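Local coordinates for protein putative O-GlcNAcase nagJ (Clostridium perfringens, PDB 6PV5) that probably acts as a hexosaminidase of glycoside hydrolase family 84, its barrel-shaped catalytic domain lying within this fragment of a longer multidomain enzyme, at residues T355-F360 with S392-R397; N381-E386 with M399-N404; F434-M439 with I447-G452. One frame throughout, in Å; residues are numbered along the deposited sequence.

How the interactions relate
The three contacts follow the last part of one eight-stranded beta/alpha barrel. Interaction 1 joins two neighbouring outer helices, interaction 2 ties the approach to the second of them to strand 399-403, and interaction 3 seats helix 446-457 on strand 431-436. Interactions 1 and 2 share helix 385-395; their centres are about 16 Å apart, and Ser392 CA lies 3.9 Å from Met399 CG. Interactions 2 and 3, about 13 Å between centres, meet along adjacent strands, where Leu401 O is 2.8 Å from Ile435 N, a probable hydrogen bond. Interactions 1 and 3 do not touch. None of them includes Asp305, the predicted proton donor.

Interaction 1 of 3, residues T355-F360 with S392-R397; sequences TYTKEF and SNVYNR. With EDO (1,2-ethanediol), chain F.
Two successive outer helices of the barrel, 355-363 and 385-395, meet where Thr357 and Phe360 touch Val394 and Tyr395. The CG2 methyl of Thr357 points across, standing anti to the backbone N while OG1 lies beside that N (chi1 -68°). It meets Val394 CG1 at 3.8 Å, the side chains running nearly perpendicular, and lies 4.1 Å from Tyr395 CE1. Tyr395 OH sits at the edge of the Phe360 ring near its plane, 3.4 Å from Phe360 CD2, and that carbon in turn lies at the edge of the Tyr395 ring. Such helix-to-helix contacts form the outer layer of a beta/alpha barrel, and here helix 311-326 also packs on Phe360 through Ala315 and Leu318. A polar bridge runs beside the apolar atoms. One water donates to Thr357 OG1 (2.7 Å) and lies 2.8 Å from Tyr395 OH; Thr357 OG1 is also bonded to Glu341 OE1. At the end of the second helix Asn396 leaves helical geometry with positive phi, and Arg397 NE binds Tyr395 O at 2.8 Å in a nearly straight bond (170°). Tyr356 N donates to O1 of a 1,2-ethanediol, probably from the crystallisation liquor, at 2.9 Å.

Interaction 2 of 3, residues N381-E386 with M399-N404; sequences NGVSLE and MMLWWN
Val383 and Trp403 carry this contact, with Leu401 beside them. The working branch of Val383 is CG2: it lies 3.6 Å from CZ3 of the Trp403 indole, valine and indole lying alongside and pointing oppositely. The same methyl meets Leu401 CD1 at 4.1 Å, end to end. With CG anti to the backbone N (chi1 -173°), the Trp403 indole reaches the loop, its CH2 coming to 3.7 Å from Gly382 CA. Gly382 has positive phi there and no side chain, so its CA meets the indole directly. These residues belong to one beta-alpha-beta unit of the barrel wall, strand 369-372, helix 385-395 and strand 399-403; the loop segment leads into the helix, with Ser384 at its N-cap. Trp402 faces the other way, NE1 donating at 2.9 Å, from above the amide plane, to OD1 of Asn404 just past the strand; that oxygen also accepts from Asn437 ND2, and Asn404 ND2 binds Val377 O. Across the two segments the touching atoms are all carbon, so this contact is nonpolar and non-directional, while the position of the loop also rests on backbone hydrogen bonds of Val383 with Asp422 and Asp424.

Interaction 3 of 3, residues F434-M439 with I447-G452; sequences FIVNPM and ISTLTG
Thr449 and Gly452 are the points at which helix 446-457 rests on Val436, Phe434 and Pro438. This is the final beta-alpha pair of the barrel: strand 431-436 closes the sheet against strand 188-192, and the helix runs back over it. Segments 434-436 and 447-452 are almost exactly antiparallel (175°), their axes 9.3 Å apart at closest approach.

Within the helix, Ser448 O accepts two bonds from further along, from Gly452 N at 3.0 Å and from Thr451 OG1 at 2.7 Å, while Ser448 OG is bonded to Gly418 O. Thr449 comes next and lies nearest the strand backbone, its CA 6.7 Å from that of Val436. Its OG1 lies 4.1 Å from Val436 CG1 and 4.3 Å from Pro438 CB, so an oxygen rests against hydrocarbon, but its polar need is met elsewhere, by the hydrogen bond to Ser445 O. The Thr449 side chain also touches Val191 of the first barrel strand. Thr451 turns its hydroxyl back on the helix (chi1 66°), where OG1 donates to the Ser448 carbonyl and accepts from Ile420 N of a neighbouring loop.

Gly452 has no side chain, and its backbone meets the strand side chains directly. Its CA is 4.4 Å from Val436 CG2. Phe434, whose ring is carried outward with CG anti to the backbone N (chi1 180°), turns its edge to this glycine and is held in an edge-to-face stack with Tyr455. At that edge the partly positive ring hydrogens probably face a carbonyl oxygen: Phe434 CE2 lies 3.5 Å from Gly452 O, near the plane of the ring.

Interaction 1 of 3, residues T355-F360 with S392-R397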
loop_
_atom_site.group_PDB
_atom_site.type_symbol
_atom_site.label_atom_id
_atom_site.label_comp_id
_atom_site.label_asym_id
_atom_site.label_seq_id
_atom_site.Cartn_x
_atom_site.Cartn_y
_atom_site.Cartn_z
ATOM N N THR A 355 -12.815 -27.805 11.414
ATOM C CA THR A 355 -11.942 -28.427 12.399
ATOM C C THR A 355 -10.593 -27.712 12.478
ATOM O O THR A 355 -10.160 -27.336 13.570
ATOM C CB THR A 355 -11.759 -29.926 12.123
ATOM O OG1 THR A 355 -13.043 -30.502 11.896
ATOM C CG2 THR A 355 -11.073 -30.662 13.253
ATOM N N TYR A 356 -9.917 -27.518 11.337
ATOM C CA TYR A 356 -8.589 -26.912 11.416
ATOM C C TYR A 356 -8.637 -25.580 12.168
ATOM O O TYR A 356 -7.818 -25.326 13.053
ATOM C CB TYR A 356 -7.877 -26.827 10.056
ATOM C CG TYR A 356 -6.649 -25.942 10.091
ATOM C CD1 TYR A 356 -5.387 -26.479 10.291
ATOM C CD2 TYR A 356 -6.755 -24.564 9.991
ATOM C CE1 TYR A 356 -4.253 -25.677 10.342
ATOM C CE2 TYR A 356 -5.640 -23.744 10.087
ATOM C CZ TYR A 356 -4.383 -24.303 10.249
ATOM O OH TYR A 356 -3.277 -23.510 10.342
ATOM N N THR A 357 -9.599 -24.724 11.805
ATOM C CA THR A 357 -9.670 -23.383 12.365
ATOM C C THR A 357 -10.012 -23.465 13.847
ATOM O O THR A 357 -9.516 -22.663 14.649
ATOM C CB THR A 357 -10.680 -22.501 11.613
ATOM O OG1 THR A 357 -10.157 -22.262 10.302
ATOM C CG2 THR A 357 -10.919 -21.169 12.293
ATOM N N LYS A 358 -10.901 -24.412 14.176
ATOM C CA LYS A 358 -11.346 -24.595 15.546
ATOM C C LYS A 358 -10.126 -24.901 16.419
ATOM O O LYS A 358 -9.874 -24.217 17.389
ATOM C CB LYS A 358 -12.412 -25.693 15.604
ATOM C CG LYS A 358 -12.880 -26.078 16.997
ATOM C CD LYS A 358 -13.979 -27.123 16.985
ATOM C CE LYS A 358 -14.429 -27.506 18.380
ATOM N NZ LYS A 358 -14.723 -26.305 19.202
ATOM N N GLU A 359 -9.352 -25.898 16.011
ATOM C CA GLU A 359 -8.186 -26.356 16.743
ATOM C C GLU A 359 -7.081 -25.305 16.726
ATOM O O GLU A 359 -6.482 -25.030 17.766
ATOM C CB GLU A 359 -7.734 -27.691 16.156
ATOM C CG GLU A 359 -8.834 -28.732 16.237
ATOM C CD GLU A 359 -8.390 -30.145 15.931
ATOM O OE1 GLU A 359 -7.271 -30.304 15.389
ATOM O OE2 GLU A 359 -9.172 -31.085 16.234
ATOM N N PHE A 360 -6.825 -24.706 15.549
ATOM C CA PHE A 360 -5.790 -23.690 15.449
ATOM C C PHE A 360 -6.124 -22.506 16.358
ATOM O O PHE A 360 -5.277 -22.080 17.151
ATOM C CB PHE A 360 -5.489 -23.312 13.989
ATOM C CG PHE A 360 -4.314 -22.382 13.797
ATOM C CD1 PHE A 360 -3.010 -22.862 13.784
ATOM C CD2 PHE A 360 -4.504 -21.010 13.635
ATOM C CE1 PHE A 360 -1.937 -21.991 13.610
ATOM C CE2 PHE A 360 -3.433 -20.145 13.444
ATOM C CZ PHE A 360 -2.146 -20.641 13.423
ATOM N N SER A 392 -12.913 -12.304 13.640
ATOM C CA SER A 392 -12.334 -11.881 14.910
ATOM C C SER A 392 -13.043 -12.567 16.082
ATOM O O SER A 392 -12.410 -12.861 17.083
ATOM C CB SER A 392 -12.333 -10.395 15.062
ATOM O OG SER A 392 -13.664 -9.903 15.212
ATOM N N ASN A 393 -14.333 -12.888 15.913
ATOM C CA ASN A 393 -15.091 -13.622 16.920
ATOM C C ASN A 393 -14.573 -15.044 17.070
ATOM O O ASN A 393 -14.555 -15.577 18.173
ATOM C CB ASN A 393 -16.599 -13.577 16.691
ATOM C CG ASN A 393 -17.172 -12.233 17.092
ATOM O OD1 ASN A 393 -16.544 -11.471 17.836
ATOM N ND2 ASN A 393 -18.360 -11.925 16.598
ATOM N N VAL A 394 -14.133 -15.651 15.967
ATOM C CA VAL A 394 -13.654 -17.022 16.054
ATOM C C VAL A 394 -12.279 -17.030 16.726
ATOM O O VAL A 394 -11.977 -17.946 17.481
ATOM C CB VAL A 394 -13.622 -17.696 14.665
ATOM C CG1 VAL A 394 -12.974 -19.070 14.708
ATOM C CG2 VAL A 394 -15.016 -17.771 14.049
ATOM N N TYR A 395 -11.450 -16.008 16.439
ATOM C CA TYR A 395 -10.052 -15.988 16.852
ATOM C C TYR A 395 -9.880 -15.261 18.186
ATOM O O TYR A 395 -8.789 -15.279 18.763
ATOM C CB TYR A 395 -9.164 -15.384 15.751
ATOM C CG TYR A 395 -8.611 -16.419 14.804
ATOM C CD1 TYR A 395 -9.275 -16.757 13.633
ATOM C CD2 TYR A 395 -7.415 -17.063 15.082
ATOM C CE1 TYR A 395 -8.774 -17.728 12.780
ATOM C CE2 TYR A 395 -6.895 -18.025 14.237
ATOM C CZ TYR A 395 -7.585 -18.370 13.089
ATOM O OH TYR A 395 -7.080 -19.335 12.269
ATOM N N ASN A 396 -10.937 -14.582 18.650
ATOM C CA ASN A 396 -10.925 -13.978 19.975
ATOM C C ASN A 396 -9.852 -12.895 20.048
ATOM O O ASN A 396 -9.208 -12.745 21.086
ATOM C CB ASN A 396 -10.701 -15.035 21.067
ATOM C CG ASN A 396 -11.900 -15.942 21.214
ATOM O OD1 ASN A 396 -12.987 -15.462 21.536
ATOM N ND2 ASN A 396 -11.723 -17.228 20.928
ATOM N N ARG A 397 -9.652 -12.172 18.931
ATOM C CA ARG A 397 -8.629 -11.143 18.827
ATOM C C ARG A 397 -8.873 -10.340 17.552
ATOM O O ARG A 397 -9.523 -10.815 16.622
ATOM C CB ARG A 397 -7.224 -11.763 18.802
ATOM C CG ARG A 397 -6.915 -12.511 17.510
ATOM C CD ARG A 397 -5.731 -13.452 17.555
ATOM N NE ARG A 397 -6.088 -14.686 18.228
ATOM C CZ ARG A 397 -5.210 -15.542 18.747
ATOM N NH1 ARG A 397 -3.910 -15.292 18.674
ATOM N NH2 ARG A 397 -5.632 -16.646 19.339
HETATM C C1 EDO F . -11.276 -28.946 7.827
HETATM O O1 EDO F . -10.785 -27.897 8.614
HETATM C C2 EDO F . -10.133 -29.767 7.594
HETATM O O2 EDO F . -9.688 -30.053 8.898
HETATM O O HOH W 1 -8.171 -20.488 10.013
#

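Interaction 2 of 3, residues N381-E386 with M399-N404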
loop_
_atom_site.group_PDB
_atom_site.type_symbol
_atom_site.label_atom_id
_atom_site.label_comp_id
_atom_site.label_asym_id
_atom_site.label_seq_id
_atom_site.Cartn_x
_atom_site.Cartn_y
_atom_site.Cartn_z
ATOM N N ASN A 381 -15.249 -7.774 -3.648
ATOM C CA ASN A 381 -16.001 -6.618 -3.200
ATOM C C ASN A 381 -15.467 -6.113 -1.857
ATOM O O ASN A 381 -16.250 -5.687 -1.008
ATOM C CB ASN A 381 -17.487 -6.985 -3.127
ATOM C CG ASN A 381 -18.382 -5.824 -2.752
ATOM O OD1 ASN A 381 -18.022 -4.668 -2.959
ATOM N ND2 ASN A 381 -19.551 -6.131 -2.202
ATOM N N GLY A 382 -14.135 -6.124 -1.683
ATOM C CA GLY A 382 -13.507 -5.634 -0.461
ATOM C C GLY A 382 -13.890 -6.459 0.777
ATOM O O GLY A 382 -14.131 -7.661 0.681
ATOM N N VAL A 383 -13.906 -5.802 1.947
ATOM C CA VAL A 383 -14.024 -6.465 3.236
ATOM C C VAL A 383 -14.876 -5.552 4.110
ATOM O O VAL A 383 -14.558 -4.371 4.291
ATOM C CB VAL A 383 -12.662 -6.737 3.925
ATOM C CG1 VAL A 383 -12.874 -7.389 5.292
ATOM C CG2 VAL A 383 -11.705 -7.601 3.089
ATOM N N SER A 384 -15.992 -6.097 4.588
ATOM C CA SER A 384 -16.915 -5.327 5.401
ATOM C C SER A 384 -16.603 -5.547 6.885
ATOM O O SER A 384 -15.961 -6.535 7.255
ATOM C CB SER A 384 -18.303 -5.768 5.102
ATOM O OG SER A 384 -18.484 -7.062 5.654
ATOM N N LEU A 385 -17.112 -4.649 7.740
ATOM C CA LEU A 385 -16.969 -4.829 9.184
ATOM C C LEU A 385 -17.508 -6.186 9.606
ATOM O O LEU A 385 -16.879 -6.865 10.411
ATOM C CB LEU A 385 -17.679 -3.709 9.961
ATOM C CG LEU A 385 -17.496 -3.725 11.484
ATOM C CD1 LEU A 385 -16.025 -3.729 11.868
ATOM C CD2 LEU A 385 -18.167 -2.508 12.107
ATOM N N GLU A 386 -18.648 -6.594 9.038
ATOM C CA GLU A 386 -19.261 -7.850 9.448
ATOM C C GLU A 386 -18.397 -9.039 9.026
ATOM O O GLU A 386 -18.298 -9.988 9.785
ATOM C CB GLU A 386 -20.701 -7.980 8.916
ATOM N N MET A 399 -7.912 -9.077 14.083
ATOM C CA MET A 399 -7.212 -9.784 13.020
ATOM C C MET A 399 -6.281 -8.802 12.301
ATOM O O MET A 399 -6.394 -7.592 12.497
ATOM C CB MET A 399 -8.250 -10.352 12.048
ATOM C CG MET A 399 -9.129 -11.416 12.702
ATOM S SD MET A 399 -8.220 -12.836 13.377
ATOM C CE MET A 399 -7.651 -13.700 11.914
ATOM N N MET A 400 -5.388 -9.327 11.455
ATOM C CA MET A 400 -4.630 -8.492 10.523
ATOM C C MET A 400 -5.047 -8.807 9.078
ATOM O O MET A 400 -5.129 -9.964 8.691
ATOM C CB MET A 400 -3.127 -8.741 10.710
ATOM C CG MET A 400 -2.661 -8.309 12.090
ATOM S SD MET A 400 -0.950 -7.729 12.208
ATOM C CE MET A 400 -1.073 -6.663 13.645
ATOM N N LEU A 401 -5.341 -7.779 8.282
ATOM C CA LEU A 401 -5.835 -8.038 6.938
ATOM C C LEU A 401 -4.673 -8.063 5.935
ATOM O O LEU A 401 -3.986 -7.065 5.755
ATOM C CB LEU A 401 -6.886 -6.985 6.576
ATOM C CG LEU A 401 -7.420 -7.059 5.136
ATOM C CD1 LEU A 401 -8.127 -8.392 4.830
ATOM C CD2 LEU A 401 -8.341 -5.878 4.841
ATOM N N TRP A 402 -4.437 -9.228 5.329
ATOM C CA TRP A 402 -3.518 -9.361 4.222
ATOM C C TRP A 402 -4.303 -9.035 2.946
ATOM O O TRP A 402 -5.187 -9.781 2.531
ATOM C CB TRP A 402 -2.967 -10.784 4.223
ATOM C CG TRP A 402 -2.121 -11.145 3.041
ATOM C CD1 TRP A 402 -2.455 -11.034 1.720
ATOM C CD2 TRP A 402 -0.813 -11.744 3.072
ATOM N NE1 TRP A 402 -1.443 -11.506 0.929
ATOM C CE2 TRP A 402 -0.423 -11.953 1.727
ATOM C CE3 TRP A 402 0.065 -12.116 4.101
ATOM C CZ2 TRP A 402 0.807 -12.519 1.381
ATOM C CZ3 TRP A 402 1.268 -12.698 3.755
ATOM C CH2 TRP A 402 1.628 -12.898 2.418
ATOM N N TRP A 403 -4.038 -7.859 2.386
ATOM C CA TRP A 403 -4.884 -7.367 1.310
ATOM C C TRP A 403 -4.230 -7.618 -0.045
ATOM O O TRP A 403 -3.189 -7.029 -0.349
ATOM C CB TRP A 403 -5.218 -5.896 1.528
ATOM C CG TRP A 403 -6.213 -5.425 0.522
ATOM C CD1 TRP A 403 -6.054 -4.402 -0.367
ATOM C CD2 TRP A 403 -7.499 -6.007 0.258
ATOM N NE1 TRP A 403 -7.175 -4.286 -1.140
ATOM C CE2 TRP A 403 -8.065 -5.272 -0.801
ATOM C CE3 TRP A 403 -8.212 -7.086 0.799
ATOM C CZ2 TRP A 403 -9.319 -5.574 -1.331
ATOM C CZ3 TRP A 403 -9.461 -7.373 0.290
ATOM C CH2 TRP A 403 -9.991 -6.636 -0.772
ATOM N N ASN A 404 -4.865 -8.480 -0.840
ATOM C CA ASN A 404 -4.303 -8.947 -2.101
ATOM C C ASN A 404 -4.617 -7.969 -3.244
ATOM O O ASN A 404 -5.298 -8.304 -4.217
ATOM C CB ASN A 404 -4.772 -10.368 -2.425
ATOM C CG ASN A 404 -3.887 -11.412 -1.776
ATOM O OD1 ASN A 404 -2.669 -11.251 -1.741
ATOM N ND2 ASN A 404 -4.483 -12.458 -1.230
#

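Interaction 3 of 3, residues F434-M439 with I447-G452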
loop_
_atom_site.group_PDB
_atom_site.type_symbol
_atom_site.label_atom_id
_atom_site.label_comp_id
_atom_site.label_asym_id
_atom_site.label_seq_id
_atom_site.Cartn_x
_atom_site.Cartn_y
_atom_site.Cartn_z
ATOM N N PHE A 434 -3.089 -3.741 8.727
ATOM C CA PHE A 434 -3.374 -3.683 7.305
ATOM C C PHE A 434 -2.091 -3.927 6.496
ATOM O O PHE A 434 -1.097 -3.228 6.657
ATOM C CB PHE A 434 -4.075 -2.366 6.974
ATOM C CG PHE A 434 -4.394 -2.233 5.508
ATOM C CD1 PHE A 434 -5.264 -3.122 4.894
ATOM C CD2 PHE A 434 -3.827 -1.222 4.745
ATOM C CE1 PHE A 434 -5.556 -3.010 3.542
ATOM C CE2 PHE A 434 -4.104 -1.125 3.386
ATOM C CZ PHE A 434 -4.968 -2.019 2.788
ATOM N N ILE A 435 -2.113 -4.958 5.649
ATOM C CA ILE A 435 -0.938 -5.415 4.928
ATOM C C ILE A 435 -1.248 -5.475 3.431
ATOM O O ILE A 435 -2.155 -6.191 3.003
ATOM C CB ILE A 435 -0.513 -6.796 5.451
ATOM C CG1 ILE A 435 -0.297 -6.784 6.967
ATOM C CG2 ILE A 435 0.708 -7.313 4.708
ATOM C CD1 ILE A 435 -0.742 -8.066 7.624
ATOM N N VAL A 436 -0.480 -4.714 2.647
ATOM C CA VAL A 436 -0.630 -4.656 1.197
ATOM C C VAL A 436 0.305 -5.660 0.537
ATOM O O VAL A 436 1.491 -5.698 0.849
ATOM C CB VAL A 436 -0.323 -3.252 0.670
ATOM C CG1 VAL A 436 -0.355 -3.221 -0.859
ATOM C CG2 VAL A 436 -1.278 -2.241 1.275
ATOM N N ASN A 437 -0.269 -6.512 -0.315
ATOM C CA ASN A 437 0.496 -7.401 -1.169
ATOM C C ASN A 437 0.598 -6.745 -2.552
ATOM O O ASN A 437 -0.412 -6.551 -3.226
ATOM C CB ASN A 437 -0.142 -8.786 -1.251
ATOM C CG ASN A 437 0.786 -9.842 -1.821
ATOM O OD1 ASN A 437 1.993 -9.624 -1.916
ATOM N ND2 ASN A 437 0.237 -10.975 -2.224
ATOM N N PRO A 438 1.799 -6.290 -2.967
ATOM C CA PRO A 438 1.941 -5.494 -4.190
ATOM C C PRO A 438 2.248 -6.404 -5.377
ATOM O O PRO A 438 2.286 -7.628 -5.244
ATOM C CB PRO A 438 3.129 -4.585 -3.810
ATOM C CG PRO A 438 4.035 -5.532 -2.999
ATOM C CD PRO A 438 3.075 -6.423 -2.231
ATOM N N MET A 439 2.462 -5.781 -6.543
ATOM C CA MET A 439 2.853 -6.471 -7.762
ATOM C C MET A 439 4.360 -6.719 -7.744
ATOM O O MET A 439 5.104 -5.965 -7.109
ATOM C CB MET A 439 2.555 -5.579 -8.979
ATOM C CG MET A 439 1.068 -5.359 -9.227
ATOM S SD MET A 439 0.754 -4.432 -10.767
ATOM C CE MET A 439 1.206 -2.793 -10.225
ATOM N N ILE A 447 1.385 3.631 -6.624
ATOM C CA ILE A 447 0.140 4.367 -6.499
ATOM C C ILE A 447 -0.822 3.656 -5.548
ATOM O O ILE A 447 -1.287 4.278 -4.586
ATOM C CB ILE A 447 -0.483 4.754 -7.862
ATOM C CG1 ILE A 447 0.386 5.791 -8.586
ATOM C CG2 ILE A 447 -1.900 5.285 -7.686
ATOM C CD1 ILE A 447 0.287 5.708 -10.092
ATOM N N SER A 448 -1.079 2.363 -5.776
ATOM C CA SER A 448 -2.012 1.632 -4.939
ATOM C C SER A 448 -1.491 1.565 -3.505
ATOM O O SER A 448 -2.239 1.833 -2.575
ATOM C CB SER A 448 -2.306 0.260 -5.503
ATOM O OG SER A 448 -2.731 0.369 -6.860
ATOM N N THR A 449 -0.203 1.214 -3.343
ATOM C CA THR A 449 0.431 1.100 -2.040
ATOM C C THR A 449 0.279 2.387 -1.216
ATOM O O THR A 449 0.060 2.321 -0.005
ATOM C CB THR A 449 1.891 0.653 -2.143
ATOM O OG1 THR A 449 1.921 -0.546 -2.913
ATOM C CG2 THR A 449 2.480 0.325 -0.791
ATOM N N LEU A 450 0.406 3.549 -1.858
ATOM C CA LEU A 450 0.304 4.802 -1.131
ATOM C C LEU A 450 -1.133 5.038 -0.666
ATOM O O LEU A 450 -1.331 5.628 0.397
ATOM C CB LEU A 450 0.765 5.968 -2.009
ATOM C CG LEU A 450 2.271 6.071 -2.235
ATOM C CD1 LEU A 450 2.559 7.080 -3.335
ATOM C CD2 LEU A 450 2.981 6.474 -0.944
ATOM N N THR A 451 -2.129 4.632 -1.472
ATOM C CA THR A 451 -3.510 4.773 -1.026
ATOM C C THR A 451 -3.700 3.853 0.178
ATOM O O THR A 451 -4.455 4.187 1.090
ATOM C CB THR A 451 -4.558 4.576 -2.138
ATOM O OG1 THR A 451 -4.518 3.222 -2.593
ATOM C CG2 THR A 451 -4.389 5.508 -3.321
ATOM N N GLY A 452 -2.991 2.718 0.158
ATOM C CA GLY A 452 -2.956 1.789 1.274
ATOM C C GLY A 452 -2.357 2.423 2.538
ATOM O O GLY A 452 -2.818 2.149 3.647
#